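Local coordinates for protein insect group II chitinase (Ostrinia furnacalis, PDB 5Y2A) that probably hydrolyses the beta-1,4 linkages of chitin, as the second GH18 catalytic domain of an insect group II chitinase, at residues 15-20 / 275-280; 250-255 / 316-321; 279-284 / 345-350. All coordinates share one frame; numbering follows the deposited sequence.

In the fold
All three contacts lie in the region where the GH18 barrel meets the strands that follow its strand 241-254, probably the chitinase insertion domain of this family. Contacts 1 and 3 are neighbours, with centres about 8 Å apart; they share Arg279 and Gly280 and are tied by a salt bridge from Arg16 NH1 to Asp346 OD2 (2.7 Å). Contact 2 lies further off, its centre about 13 Å from contact 3's and about 17 Å from contact 1's, but a probable hydrogen bond from Ser251 N to Gly280 O (2.9 Å) connects it to both. The glycan at Tyr212, Asn225 and Asn229, probably an N-linked sugar rather than substrate, touches residues outside all three contacts.

Contact 1: residues 15-20 / 275-280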
ATOM      1  N   TYR A  15      -9.464  -0.269  12.261  1.00 16.69           N
ATOM      2  CA  TYR A  15      -8.755  -1.500  11.894  1.00 19.77           C
ATOM      3  C   TYR A  15      -7.280  -1.400  12.282  1.00 17.64           C
ATOM      4  O   TYR A  15      -6.375  -1.525  11.463  1.00 21.09           O
ATOM      5  CB  TYR A  15      -8.905  -1.771  10.400  1.00 18.31           C
ATOM      6  CG  TYR A  15     -10.334  -1.894   9.918  1.00 20.16           C
ATOM      7  CD1 TYR A  15     -11.081  -3.024  10.196  1.00 25.37           C
ATOM      8  CD2 TYR A  15     -10.919  -0.900   9.145  1.00 24.06           C
ATOM      9  CE1 TYR A  15     -12.377  -3.156   9.757  1.00 26.67           C
ATOM     10  CE2 TYR A  15     -12.225  -1.026   8.691  1.00 26.15           C
ATOM     11  CZ  TYR A  15     -12.947  -2.162   9.008  1.00 21.52           C
ATOM     12  OH  TYR A  15     -14.240  -2.321   8.576  1.00 24.73           O
ATOM     13  N   ARG A  16      -7.053  -1.144  13.560  1.00 17.03           N
ATOM     14  CA  ARG A  16      -5.731  -0.836  14.075  1.00 18.45           C
ATOM     15  C   ARG A  16      -5.525  -1.559  15.391  1.00 18.33           C
ATOM     16  O   ARG A  16      -6.489  -1.759  16.141  1.00 19.49           O
ATOM     17  CB  ARG A  16      -5.569   0.673  14.298  1.00 18.88           C
ATOM     18  CG  ARG A  16      -4.369   1.272  13.633  1.00 21.89           C
ATOM     19  CD  ARG A  16      -4.489   2.775  13.559  1.00 16.97           C
ATOM     20  NE  ARG A  16      -4.689   3.209  12.186  1.00 18.62           N
ATOM     21  CZ  ARG A  16      -4.799   4.476  11.815  1.00 18.13           C
ATOM     22  NH1 ARG A  16      -4.716   5.439  12.722  1.00 16.61           N
ATOM     23  NH2 ARG A  16      -4.986   4.780  10.538  1.00 20.67           N
ATOM     24  N   PRO A  17      -4.280  -1.923  15.726  1.00 18.09           N
ATOM     25  CA  PRO A  17      -4.050  -2.621  16.995  1.00 19.76           C
ATOM     26  C   PRO A  17      -4.547  -1.746  18.135  1.00 25.99           C
ATOM     27  O   PRO A  17      -4.542  -0.516  18.042  1.00 26.19           O
ATOM     28  CB  PRO A  17      -2.526  -2.801  17.037  1.00 19.61           C
ATOM     29  CG  PRO A  17      -2.101  -2.766  15.594  1.00 17.53           C
ATOM     30  CD  PRO A  17      -3.057  -1.835  14.903  1.00 17.18           C
ATOM     31  N   ASP A  18      -4.995  -2.403  19.209  1.00 23.76           N
ATOM     32  CA  ASP A  18      -5.782  -1.730  20.245  1.00 30.23           C
ATOM     33  C   ASP A  18      -5.217  -0.383  20.676  1.00 22.48           C
ATOM     34  O   ASP A  18      -5.979   0.568  20.882  1.00 23.72           O
ATOM     35  CB  ASP A  18      -5.955  -2.638  21.462  1.00 34.05           C
ATOM     36  CG  ASP A  18      -6.970  -3.740  21.223  1.00 57.58           C
ATOM     37  OD1 ASP A  18      -7.810  -3.582  20.308  1.00 51.89           O
ATOM     38  OD2 ASP A  18      -6.940  -4.752  21.956  1.00 50.40           O
ATOM     39  N   ASN A  19      -3.899  -0.260  20.796  1.00 23.40           N
ATOM     40  CA  ASN A  19      -3.376   1.005  21.301  1.00 23.82           C
ATOM     41  C   ASN A  19      -3.587   2.152  20.309  1.00 23.69           C
ATOM     42  O   ASN A  19      -3.666   3.316  20.715  1.00 26.10           O
ATOM     43  CB  ASN A  19      -1.886   0.848  21.603  1.00 30.09           C
ATOM     44  CG  ASN A  19      -1.610  -0.177  22.688  1.00 39.65           C
ATOM     45  OD1 ASN A  19      -2.436  -0.408  23.571  1.00 42.99           O
ATOM     46  ND2 ASN A  19      -0.434  -0.793  22.631  1.00 38.66           N
ATOM     47  N   GLY A  20      -3.706   1.842  19.022  1.00 17.30           N
ATOM     48  CA  GLY A  20      -3.970   2.815  17.973  1.00 17.34           C
ATOM     49  C   GLY A  20      -5.415   2.939  17.539  1.00 18.11           C
ATOM     50  O   GLY A  20      -5.766   3.844  16.780  1.00 15.63           O
ATOM     51  N   GLU A 275       1.487   0.437  14.960  1.00 12.88           N
ATOM     52  CA  GLU A 275       0.059   0.704  14.869  1.00 14.15           C
ATOM     53  C   GLU A 275      -0.375   1.093  13.465  1.00 16.57           C
ATOM     54  O   GLU A 275      -1.414   0.620  12.992  1.00 15.28           O
ATOM     55  CB  GLU A 275      -0.329   1.813  15.852  1.00 16.39           C
ATOM     56  CG  GLU A 275      -0.413   1.348  17.297  1.00 15.96           C
ATOM     57  CD  GLU A 275       0.938   1.291  17.984  1.00 22.06           C
ATOM     58  OE1 GLU A 275       1.809   2.138  17.694  1.00 19.96           O
ATOM     59  OE2 GLU A 275       1.128   0.383  18.817  1.00 26.89           O
ATOM     60  N   THR A 276       0.395   1.931  12.771  1.00 12.24           N
ATOM     61  CA  THR A 276      -0.045   2.379  11.455  1.00 14.56           C
ATOM     62  C   THR A 276       0.343   1.427  10.328  1.00 13.42           C
ATOM     63  O   THR A 276      -0.322   1.431   9.286  1.00 12.41           O
ATOM     64  CB  THR A 276       0.475   3.801  11.169  1.00 12.11           C
ATOM     65  OG1 THR A 276       1.899   3.866  11.338  1.00 13.39           O
ATOM     66  CG2 THR A 276      -0.209   4.805  12.115  1.00 13.16           C
ATOM     67  N   ARG A 277       1.375   0.607  10.515  1.00 11.63           N
ATOM     68  CA  ARG A 277       1.679  -0.515   9.618  1.00 13.92           C
ATOM     69  C   ARG A 277       1.772  -0.081   8.157  1.00 17.70           C
ATOM     70  O   ARG A 277       1.230  -0.723   7.257  1.00 17.51           O
ATOM     71  CB  ARG A 277       0.623  -1.612   9.782  1.00 16.97           C
ATOM     72  CG  ARG A 277       0.449  -2.088  11.208  1.00 16.73           C
ATOM     73  CD  ARG A 277      -0.894  -2.781  11.373  1.00 15.94           C
ATOM     74  NE  ARG A 277      -1.903  -1.725  11.346  1.00 18.20           N
ATOM     75  CZ  ARG A 277      -3.189  -1.881  11.053  1.00 15.66           C
ATOM     76  NH1 ARG A 277      -3.687  -3.077  10.762  1.00 13.89           N
ATOM     77  NH2 ARG A 277      -3.977  -0.817  11.042  1.00 18.10           N
ATOM     78  N   ALA A 278       2.486   1.013   7.911  1.00 12.11           N
ATOM     79  CA  ALA A 278       2.642   1.489   6.540  1.00 15.03           C
ATOM     80  C   ALA A 278       4.030   2.092   6.401  1.00 16.55           C
ATOM     81  O   ALA A 278       4.286   3.172   6.939  1.00 13.37           O
ATOM     82  CB  ALA A 278       1.559   2.511   6.191  1.00 17.60           C
ATOM     83  N   ARG A 279       4.903   1.427   5.643  1.00 15.23           N
ATOM     84  CA  ARG A 279       6.243   1.959   5.454  1.00 13.01           C
ATOM     85  C   ARG A 279       6.159   3.344   4.819  1.00 13.16           C
ATOM     86  O   ARG A 279       5.346   3.588   3.926  1.00 12.54           O
ATOM     87  CB  ARG A 279       7.073   1.025   4.568  1.00 14.24           C
ATOM     88  CG  ARG A 279       7.403  -0.361   5.165  1.00 15.62           C
ATOM     89  CD  ARG A 279       8.319  -1.101   4.195  1.00 19.92           C
ATOM     90  NE  ARG A 279       9.612  -0.424   4.108  1.00 22.21           N
ATOM     91  CZ  ARG A 279      10.701  -0.778   4.784  1.00 23.47           C
ATOM     92  NH1 ARG A 279      10.690  -1.860   5.552  1.00 20.65           N
ATOM     93  NH2 ARG A 279      11.817  -0.076   4.655  1.00 19.38           N
ATOM     94  N   GLY A 280       7.014   4.251   5.281  1.00  9.09           N
ATOM     95  CA  GLY A 280       6.999   5.633   4.838  1.00 12.68           C
ATOM     96  C   GLY A 280       6.164   6.566   5.687  1.00 12.85           C
ATOM     97  O   GLY A 280       6.197   7.779   5.454  1.00 12.62           O
TER
HETATM   98  O   HOH W   1      -3.005   1.884   9.761  1.00 23.46           O
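Gly20 and Glu275 bring the two irregular loops closest, with their CA atoms 5.5 Å apart. Gly20 suits this spot because a CB there would run into CG of Glu275. The side chain of Arg277 makes the direct hydrogen bonds between the loops. Its NH2 donates to Tyr15 O at 2.5 Å, NH1 adds a weak bond to the same oxygen, and NE turns back to Glu275 O (2.9 Å), the donor standing above that carbonyl's plane. Pro17 lays CD over one face of the guanidinium, 3.7 Å from NE, and the chain's bend at chi3 (-73°) helps turn the group toward Tyr15. Arg16 passes its CG 3.4 Å from Arg277 NH2. A water accepts weakly from Arg16 NE and Arg277 NH2 while donating to Thr276 O.

With an alanine at Arg277, the Tyr15 carbonyl is likely to lose these donors, Pro17 its flat partner, and Asp53 of the second subunit its cationic mate. Arg16 NE lies 4.2 Å from Arg277 NH2, but each arginine has an acid: Arg16 pairs with Asp346, Arg277 with that Asp53. Those acids probably offset the mutual repulsion, and the second pair ties this loop contact to the dimer.

Contact 2: residues 250-255 / 316-321; sequences QSFSVV and WVSFDD
Strands 250-254 and 316-318 run antiparallel, at 156°, and Gln250 pairs with Ser318, Ser251 with Val317 and Phe252 with Trp316. The backbone hydrogen bonds come from the first and last of these pairs. Phe252 N donates to Trp316 O at 2.7 Å, almost in line with the carbonyl bond, and Ser318 N donates to Gln250 O at 3.1 Å; the return bonds, from Gln250 N and Trp316 N, are weak. Ser251 and Val317 form the non-hydrogen-bonded pair between them, their CA atoms only 4.1 Å apart. CA-H...O contacts add to the ladder there, with Val317 CA 3.3 Å from Gln250 O and Ser251 CA 3.2 Å from Trp316 O.

Aromatic packing fills the face that carries Phe252 and Trp316. The two side chains run the same way side by side, yet their ring planes stand at 85°: the six-membered ring of Trp316 turns its edge toward the face of Phe252 in an offset edge-to-face pair, CE3 reaching to 3.5 Å from Phe252 CD1. Trp316 holds CG anti to its backbone N (chi1 -163°), which brings the indole alongside the Phe252 ring. Val254 CG2 packs on Trp316 CB (3.8 Å). Stacking with Tyr309 adds another aromatic neighbour to the indole.

Polar ends on this face have partners outside the strands: Trp316 NE1 bonds Thr260 O, Ser318 OG bonds Gly206 O, and Gln250 NE2 bonds Asp196. The other face carries the slim Ser251 and the branched Val317, whose methyls suit packing on Ile287 of helix 284-292. The chemistry is that of two buried neighbouring strands, whose main-chain polarity is paired across them, while the large rings cover one face and side-chain donors reach out to bind adjoining loops.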
ATOM      1  N   GLN A 250       6.530  11.715   7.627  1.00 11.69           N
ATOM      2  CA  GLN A 250       7.009  10.944   6.489  1.00 12.93           C
ATOM      3  C   GLN A 250       8.359  10.348   6.854  1.00 15.13           C
ATOM      4  O   GLN A 250       9.270  11.077   7.259  1.00 14.26           O
ATOM      5  CB  GLN A 250       7.135  11.826   5.244  1.00 12.52           C
ATOM      6  CG  GLN A 250       5.805  12.277   4.663  1.00 13.79           C
ATOM      7  CD  GLN A 250       5.123  11.185   3.863  1.00 15.67           C
ATOM      8  OE1 GLN A 250       5.711  10.136   3.589  1.00 13.36           O
ATOM      9  NE2 GLN A 250       3.868  11.419   3.491  1.00 15.43           N
ATOM     10  N   SER A 251       8.484   9.029   6.727  1.00 11.44           N
ATOM     11  CA  SER A 251       9.673   8.319   7.166  1.00 12.51           C
ATOM     12  C   SER A 251      10.473   7.814   5.975  1.00 13.64           C
ATOM     13  O   SER A 251       9.931   7.565   4.889  1.00 12.02           O
ATOM     14  CB  SER A 251       9.317   7.142   8.074  1.00 12.78           C
ATOM     15  OG  SER A 251       8.760   6.094   7.308  1.00 12.53           O
ATOM     16  N   PHE A 252      11.775   7.662   6.206  1.00 12.58           N
ATOM     17  CA  PHE A 252      12.736   7.298   5.179  1.00 14.19           C
ATOM     18  C   PHE A 252      13.749   6.320   5.749  1.00 16.03           C
ATOM     19  O   PHE A 252      14.044   6.331   6.947  1.00 15.48           O
ATOM     20  CB  PHE A 252      13.536   8.502   4.649  1.00 11.88           C
ATOM     21  CG  PHE A 252      12.705   9.660   4.153  1.00 13.68           C
ATOM     22  CD1 PHE A 252      12.040  10.497   5.038  1.00 16.03           C
ATOM     23  CD2 PHE A 252      12.668   9.961   2.801  1.00 14.17           C
ATOM     24  CE1 PHE A 252      11.313  11.579   4.577  1.00 14.74           C
ATOM     25  CE2 PHE A 252      11.946  11.046   2.335  1.00 13.39           C
ATOM     26  CZ  PHE A 252      11.268  11.853   3.221  1.00 15.43           C
ATOM     27  N   SER A 253      14.305   5.492   4.869  1.00 15.71           N
ATOM     28  CA  SER A 253      15.515   4.726   5.157  1.00 15.50           C
ATOM     29  C   SER A 253      16.658   5.336   4.346  1.00 14.70           C
ATOM     30  O   SER A 253      16.565   5.420   3.118  1.00 15.34           O
ATOM     31  CB  SER A 253      15.320   3.248   4.821  1.00 15.96           C
ATOM     32  OG  SER A 253      14.275   2.680   5.609  1.00 14.57           O
ATOM     33  N   VAL A 254      17.733   5.767   5.036  1.00 18.28           N
ATOM     34  CA  VAL A 254      18.787   6.582   4.430  1.00 18.46           C
ATOM     35  C   VAL A 254      19.921   5.692   3.929  1.00 19.53           C
ATOM     36  O   VAL A 254      20.326   4.735   4.601  1.00 16.67           O
ATOM     37  CB  VAL A 254      19.310   7.630   5.434  1.00 17.06           C
ATOM     38  CG1 VAL A 254      20.394   8.522   4.782  1.00 15.20           C
ATOM     39  CG2 VAL A 254      18.159   8.504   5.957  1.00 16.74           C
ATOM     40  N   VAL A 255      20.451   6.024   2.747  1.00 20.18           N
ATOM     41  CA  VAL A 255      21.581   5.287   2.188  1.00 22.95           C
ATOM     42  C   VAL A 255      22.749   5.297   3.171  1.00 23.69           C
ATOM     43  O   VAL A 255      23.052   6.320   3.799  1.00 22.12           O
ATOM     44  CB  VAL A 255      21.972   5.884   0.826  1.00 25.37           C
ATOM     45  CG1 VAL A 255      23.315   5.345   0.356  1.00 24.69           C
ATOM     46  CG2 VAL A 255      20.886   5.612  -0.208  1.00 21.30           C
ATOM     47  N   TRP A 316      14.721   7.872   9.515  1.00 14.30           N
ATOM     48  CA  TRP A 316      14.633   9.328   9.429  1.00 14.47           C
ATOM     49  C   TRP A 316      13.174   9.695   9.200  1.00 14.52           C
ATOM     50  O   TRP A 316      12.579   9.238   8.223  1.00 12.71           O
ATOM     51  CB  TRP A 316      15.507   9.812   8.272  1.00 15.94           C
ATOM     52  CG  TRP A 316      15.884  11.267   8.221  1.00 16.48           C
ATOM     53  CD1 TRP A 316      17.104  11.800   8.517  1.00 17.05           C
ATOM     54  CD2 TRP A 316      15.069  12.359   7.763  1.00 16.49           C
ATOM     55  NE1 TRP A 316      17.091  13.161   8.302  1.00 18.17           N
ATOM     56  CE2 TRP A 316      15.855  13.528   7.839  1.00 18.08           C
ATOM     57  CE3 TRP A 316      13.743  12.463   7.309  1.00 16.85           C
ATOM     58  CZ2 TRP A 316      15.361  14.790   7.491  1.00 16.42           C
ATOM     59  CZ3 TRP A 316      13.256  13.711   6.953  1.00 15.80           C
ATOM     60  CH2 TRP A 316      14.063  14.864   7.049  1.00 15.90           C
ATOM     61  N   VAL A 317      12.589  10.505  10.083  1.00 14.14           N
ATOM     62  CA  VAL A 317      11.185  10.882   9.943  1.00 14.93           C
ATOM     63  C   VAL A 317      11.037  12.365  10.263  1.00 14.11           C
ATOM     64  O   VAL A 317      11.524  12.837  11.295  1.00 14.14           O
ATOM     65  CB  VAL A 317      10.262  10.025  10.838  1.00 14.45           C
ATOM     66  CG1 VAL A 317      10.632  10.147  12.322  1.00 13.15           C
ATOM     67  CG2 VAL A 317       8.781  10.364  10.597  1.00 11.26           C
ATOM     68  N   SER A 318      10.371  13.098   9.376  1.00 12.29           N
ATOM     69  CA  SER A 318      10.080  14.511   9.577  1.00 13.81           C
ATOM     70  C   SER A 318       8.613  14.692   9.951  1.00 14.89           C
ATOM     71  O   SER A 318       7.747  13.960   9.476  1.00 12.27           O
ATOM     72  CB  SER A 318      10.394  15.314   8.317  1.00 14.19           C
ATOM     73  OG  SER A 318       9.687  14.797   7.197  1.00 12.22           O
ATOM     74  N   PHE A 319       8.334  15.685  10.790  1.00 10.99           N
ATOM     75  CA  PHE A 319       7.002  15.810  11.376  1.00 13.15           C
ATOM     76  C   PHE A 319       6.861  17.189  12.002  1.00 15.25           C
ATOM     77  O   PHE A 319       7.849  17.892  12.232  1.00 14.51           O
ATOM     78  CB  PHE A 319       6.772  14.724  12.436  1.00 13.15           C
ATOM     79  CG  PHE A 319       7.764  14.779  13.572  1.00 16.30           C
ATOM     80  CD1 PHE A 319       9.035  14.220  13.439  1.00 13.10           C
ATOM     81  CD2 PHE A 319       7.431  15.394  14.772  1.00 16.11           C
ATOM     82  CE1 PHE A 319       9.953  14.285  14.481  1.00 13.92           C
ATOM     83  CE2 PHE A 319       8.340  15.452  15.819  1.00 14.60           C
ATOM     84  CZ  PHE A 319       9.600  14.896  15.671  1.00 15.69           C
ATOM     85  N   ASP A 320       5.614  17.557  12.304  1.00 13.87           N
ATOM     86  CA  ASP A 320       5.318  18.745  13.095  1.00 13.52           C
ATOM     87  C   ASP A 320       5.105  18.337  14.548  1.00 15.20           C
ATOM     88  O   ASP A 320       4.354  17.396  14.830  1.00 13.15           O
ATOM     89  CB  ASP A 320       4.079  19.478  12.570  1.00 13.65           C
ATOM     90  CG  ASP A 320       4.366  20.292  11.329  1.00 13.57           C
ATOM     91  OD1 ASP A 320       5.550  20.411  10.965  1.00 15.75           O
ATOM     92  OD2 ASP A 320       3.412  20.818  10.714  1.00 15.89           O
ATOM     93  N   ASP A 321       5.756  19.051  15.463  1.00 15.19           N
ATOM     94  CA  ASP A 321       5.560  18.859  16.887  1.00 16.73           C
ATOM     95  C   ASP A 321       4.642  19.958  17.418  1.00 16.31           C
ATOM     96  O   ASP A 321       4.084  20.753  16.653  1.00 17.36           O
ATOM     97  CB  ASP A 321       6.912  18.836  17.619  1.00 17.36           C
ATOM     98  CG  ASP A 321       7.579  20.211  17.688  1.00 17.43           C
ATOM     99  OD1 ASP A 321       7.321  21.073  16.824  1.00 17.31           O
ATOM    100  OD2 ASP A 321       8.394  20.420  18.609  1.00 21.90           O
TER

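Contact 3: residues 279-284 / 345-350; sequences RGFLSF and LDLDDF
Phe281 and Leu347 meet at about a right angle, with the leucine at the rim of the phenyl ring. Leu347 CD1 lies in the ring plane, 3.5 Å from CZ, and its other methyl, CD2, is 3.8 Å from that same carbon, so both methyls meet the edge of the ring at CZ. Phe281 holds its CG opposite the backbone N (chi1 178°), which extends the ring toward the leucine. A forked aliphatic chain suits this place, since two methyls can serve two neighbours: CD2 also packs against Ser283 CB at 3.8 Å. The small serine brings the chains near without bulk, and its CB lies 3.6 Å from Leu347 O.

The Leu347 carbonyl is the polar meeting point of the contact. Phe284 N makes a weak hydrogen bond to it at 3.1 Å, while the Phe284 CB rests beside it. The ring of Phe284 turns toward the following turn instead, presenting its edge to Asp349 N, with CD2 4.3 Å from that nitrogen and a similar distance from Asp348 OD1. Asp349 N itself bonds weakly to Asp348 OD1.

Ser283 ends strand 281-283 and N-caps helix 284-292, Glu286 in turn accepting from Ser283 N, a pairing that resembles a capping box. Phe281 stacks on Tyr248 of strand 241-254, and Leu347 touches Phe247 and Tyr248 of that strand. Asp348 also accepts from Leu362 N and Leu363 N at the start of helix 361-371, and Phe284 packs on Leu362. The loop after strand 339-343 is thus wedged between strand 281-283 with its helix and helix 361-371.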
ATOM      1  N   ARG A 279       4.903   1.427   5.643  1.00 15.23           N
ATOM      2  CA  ARG A 279       6.243   1.959   5.454  1.00 13.01           C
ATOM      3  C   ARG A 279       6.159   3.344   4.819  1.00 13.16           C
ATOM      4  O   ARG A 279       5.346   3.588   3.926  1.00 12.54           O
ATOM      5  CB  ARG A 279       7.073   1.025   4.568  1.00 14.24           C
ATOM      6  CG  ARG A 279       7.403  -0.361   5.165  1.00 15.62           C
ATOM      7  CD  ARG A 279       8.319  -1.101   4.195  1.00 19.92           C
ATOM      8  NE  ARG A 279       9.612  -0.424   4.108  1.00 22.21           N
ATOM      9  CZ  ARG A 279      10.701  -0.778   4.784  1.00 23.47           C
ATOM     10  NH1 ARG A 279      10.690  -1.860   5.552  1.00 20.65           N
ATOM     11  NH2 ARG A 279      11.817  -0.076   4.655  1.00 19.38           N
ATOM     12  N   GLY A 280       7.014   4.251   5.281  1.00  9.09           N
ATOM     13  CA  GLY A 280       6.999   5.633   4.838  1.00 12.68           C
ATOM     14  C   GLY A 280       6.164   6.566   5.687  1.00 12.85           C
ATOM     15  O   GLY A 280       6.197   7.779   5.454  1.00 12.62           O
ATOM     16  N   PHE A 281       5.499   6.050   6.721  1.00 13.56           N
ATOM     17  CA  PHE A 281       4.488   6.783   7.463  1.00 14.08           C
ATOM     18  C   PHE A 281       4.615   6.416   8.937  1.00 12.80           C
ATOM     19  O   PHE A 281       4.796   5.242   9.270  1.00 10.59           O
ATOM     20  CB  PHE A 281       3.093   6.427   6.905  1.00 17.60           C
ATOM     21  CG  PHE A 281       1.948   7.077   7.616  1.00 18.43           C
ATOM     22  CD1 PHE A 281       1.415   6.521   8.772  1.00 21.79           C
ATOM     23  CD2 PHE A 281       1.360   8.220   7.095  1.00 23.27           C
ATOM     24  CE1 PHE A 281       0.344   7.113   9.415  1.00 26.10           C
ATOM     25  CE2 PHE A 281       0.284   8.817   7.735  1.00 22.48           C
ATOM     26  CZ  PHE A 281      -0.223   8.261   8.894  1.00 24.07           C
ATOM     27  N   LEU A 282       4.551   7.418   9.814  1.00 12.59           N
ATOM     28  CA  LEU A 282       4.504   7.188  11.258  1.00 12.50           C
ATOM     29  C   LEU A 282       3.572   8.214  11.880  1.00 13.03           C
ATOM     30  O   LEU A 282       3.671   9.405  11.569  1.00 14.05           O
ATOM     31  CB  LEU A 282       5.897   7.299  11.906  1.00 11.78           C
ATOM     32  CG  LEU A 282       6.969   6.254  11.562  1.00 11.79           C
ATOM     33  CD1 LEU A 282       8.328   6.667  12.134  1.00 13.10           C
ATOM     34  CD2 LEU A 282       6.570   4.871  12.079  1.00 13.35           C
ATOM     35  N   SER A 283       2.671   7.756  12.748  1.00 10.82           N
ATOM     36  CA  SER A 283       1.828   8.684  13.489  1.00 11.54           C
ATOM     37  C   SER A 283       2.679   9.501  14.451  1.00 12.98           C
ATOM     38  O   SER A 283       3.802   9.124  14.801  1.00 12.33           O
ATOM     39  CB  SER A 283       0.751   7.932  14.273  1.00 11.87           C
ATOM     40  OG  SER A 283       1.330   7.217  15.361  1.00 11.34           O
ATOM     41  N   PHE A 284       2.129  10.633  14.889  1.00 10.59           N
ATOM     42  CA  PHE A 284       2.841  11.436  15.875  1.00 12.07           C
ATOM     43  C   PHE A 284       3.137  10.625  17.130  1.00 12.42           C
ATOM     44  O   PHE A 284       4.231  10.730  17.694  1.00 12.96           O
ATOM     45  CB  PHE A 284       2.050  12.697  16.231  1.00 12.33           C
ATOM     46  CG  PHE A 284       2.779  13.604  17.200  1.00 14.76           C
ATOM     47  CD1 PHE A 284       4.014  14.151  16.866  1.00 14.02           C
ATOM     48  CD2 PHE A 284       2.245  13.881  18.450  1.00 16.65           C
ATOM     49  CE1 PHE A 284       4.692  14.972  17.753  1.00 15.24           C
ATOM     50  CE2 PHE A 284       2.922  14.707  19.345  1.00 15.66           C
ATOM     51  CZ  PHE A 284       4.147  15.250  18.995  1.00 14.26           C
ATOM     52  N   LEU A 345      -7.392  13.100  13.295  1.00 12.70           N
ATOM     53  CA  LEU A 345      -7.611  12.947  14.737  1.00 13.71           C
ATOM     54  C   LEU A 345      -6.859  11.758  15.325  1.00 14.78           C
ATOM     55  O   LEU A 345      -6.297  11.844  16.422  1.00 14.17           O
ATOM     56  CB  LEU A 345      -9.103  12.778  15.023  1.00 14.70           C
ATOM     57  CG  LEU A 345      -9.999  13.990  14.816  1.00 16.21           C
ATOM     58  CD1 LEU A 345     -11.444  13.648  15.127  1.00 16.35           C
ATOM     59  CD2 LEU A 345      -9.520  15.068  15.733  1.00 16.27           C
ATOM     60  N   ASP A 346      -6.873  10.631  14.621  1.00 11.86           N
ATOM     61  CA  ASP A 346      -6.367   9.368  15.143  1.00 12.56           C
ATOM     62  C   ASP A 346      -4.848   9.268  15.142  1.00 12.51           C
ATOM     63  O   ASP A 346      -4.312   8.291  15.682  1.00 11.85           O
ATOM     64  CB  ASP A 346      -6.924   8.231  14.297  1.00 11.02           C
ATOM     65  CG  ASP A 346      -6.699   8.474  12.825  1.00 13.58           C
ATOM     66  OD1 ASP A 346      -7.443   9.280  12.227  1.00 13.77           O
ATOM     67  OD2 ASP A 346      -5.743   7.894  12.277  1.00 11.83           O
ATOM     68  N   LEU A 347      -4.141  10.212  14.517  1.00 13.50           N
ATOM     69  CA  LEU A 347      -2.687  10.146  14.458  1.00 12.77           C
ATOM     70  C   LEU A 347      -2.015  11.022  15.501  1.00 12.42           C
ATOM     71  O   LEU A 347      -0.830  10.816  15.789  1.00 11.83           O
ATOM     72  CB  LEU A 347      -2.196  10.533  13.057  1.00 11.76           C
ATOM     73  CG  LEU A 347      -2.834   9.673  11.954  1.00 12.90           C
ATOM     74  CD1 LEU A 347      -2.561  10.270  10.570  1.00 13.88           C
ATOM     75  CD2 LEU A 347      -2.357   8.211  12.034  1.00 11.62           C
ATOM     76  N   ASP A 348      -2.749  11.986  16.057  1.00 11.74           N
ATOM     77  CA  ASP A 348      -2.376  12.678  17.284  1.00 13.56           C
ATOM     78  C   ASP A 348      -2.199  11.654  18.401  1.00 14.32           C
ATOM     79  O   ASP A 348      -2.653  10.515  18.306  1.00 14.48           O
ATOM     80  CB  ASP A 348      -3.483  13.678  17.651  1.00 10.99           C
ATOM     81  CG  ASP A 348      -3.019  14.823  18.555  1.00 14.85           C
ATOM     82  OD1 ASP A 348      -1.867  14.847  19.035  1.00 12.98           O
ATOM     83  OD2 ASP A 348      -3.856  15.718  18.794  1.00 13.31           O
ATOM     84  N   ASP A 349      -1.548  12.067  19.488  1.00 12.10           N
ATOM     85  CA  ASP A 349      -1.482  11.215  20.677  1.00 16.85           C
ATOM     86  C   ASP A 349      -2.806  11.344  21.434  1.00 16.49           C
ATOM     87  O   ASP A 349      -2.886  11.904  22.530  1.00 14.76           O
ATOM     88  CB  ASP A 349      -0.293  11.583  21.554  1.00 15.17           C
ATOM     89  CG  ASP A 349      -0.084  10.599  22.696  1.00 17.41           C
ATOM     90  OD1 ASP A 349      -0.515   9.435  22.564  1.00 18.59           O
ATOM     91  OD2 ASP A 349       0.522  10.979  23.722  1.00 14.34           O
ATOM     92  N   PHE A 350      -3.867  10.810  20.813  1.00 14.11           N
ATOM     93  CA  PHE A 350      -5.217  11.049  21.322  1.00 17.03           C
ATOM     94  C   PHE A 350      -5.452  10.362  22.667  1.00 17.77           C
ATOM     95  O   PHE A 350      -6.292  10.819  23.450  1.00 18.64           O
ATOM     96  CB  PHE A 350      -6.269  10.614  20.286  1.00 13.85           C
ATOM     97  CG  PHE A 350      -6.303   9.127  20.015  1.00 15.24           C
ATOM     98  CD1 PHE A 350      -5.438   8.549  19.101  1.00 14.17           C
ATOM     99  CD2 PHE A 350      -7.235   8.314  20.651  1.00 15.90           C
ATOM    100  CE1 PHE A 350      -5.477   7.172  18.849  1.00 15.33           C
ATOM    101  CE2 PHE A 350      -7.283   6.945  20.407  1.00 17.64           C
ATOM    102  CZ  PHE A 350      -6.403   6.374  19.504  1.00 16.82           C
TER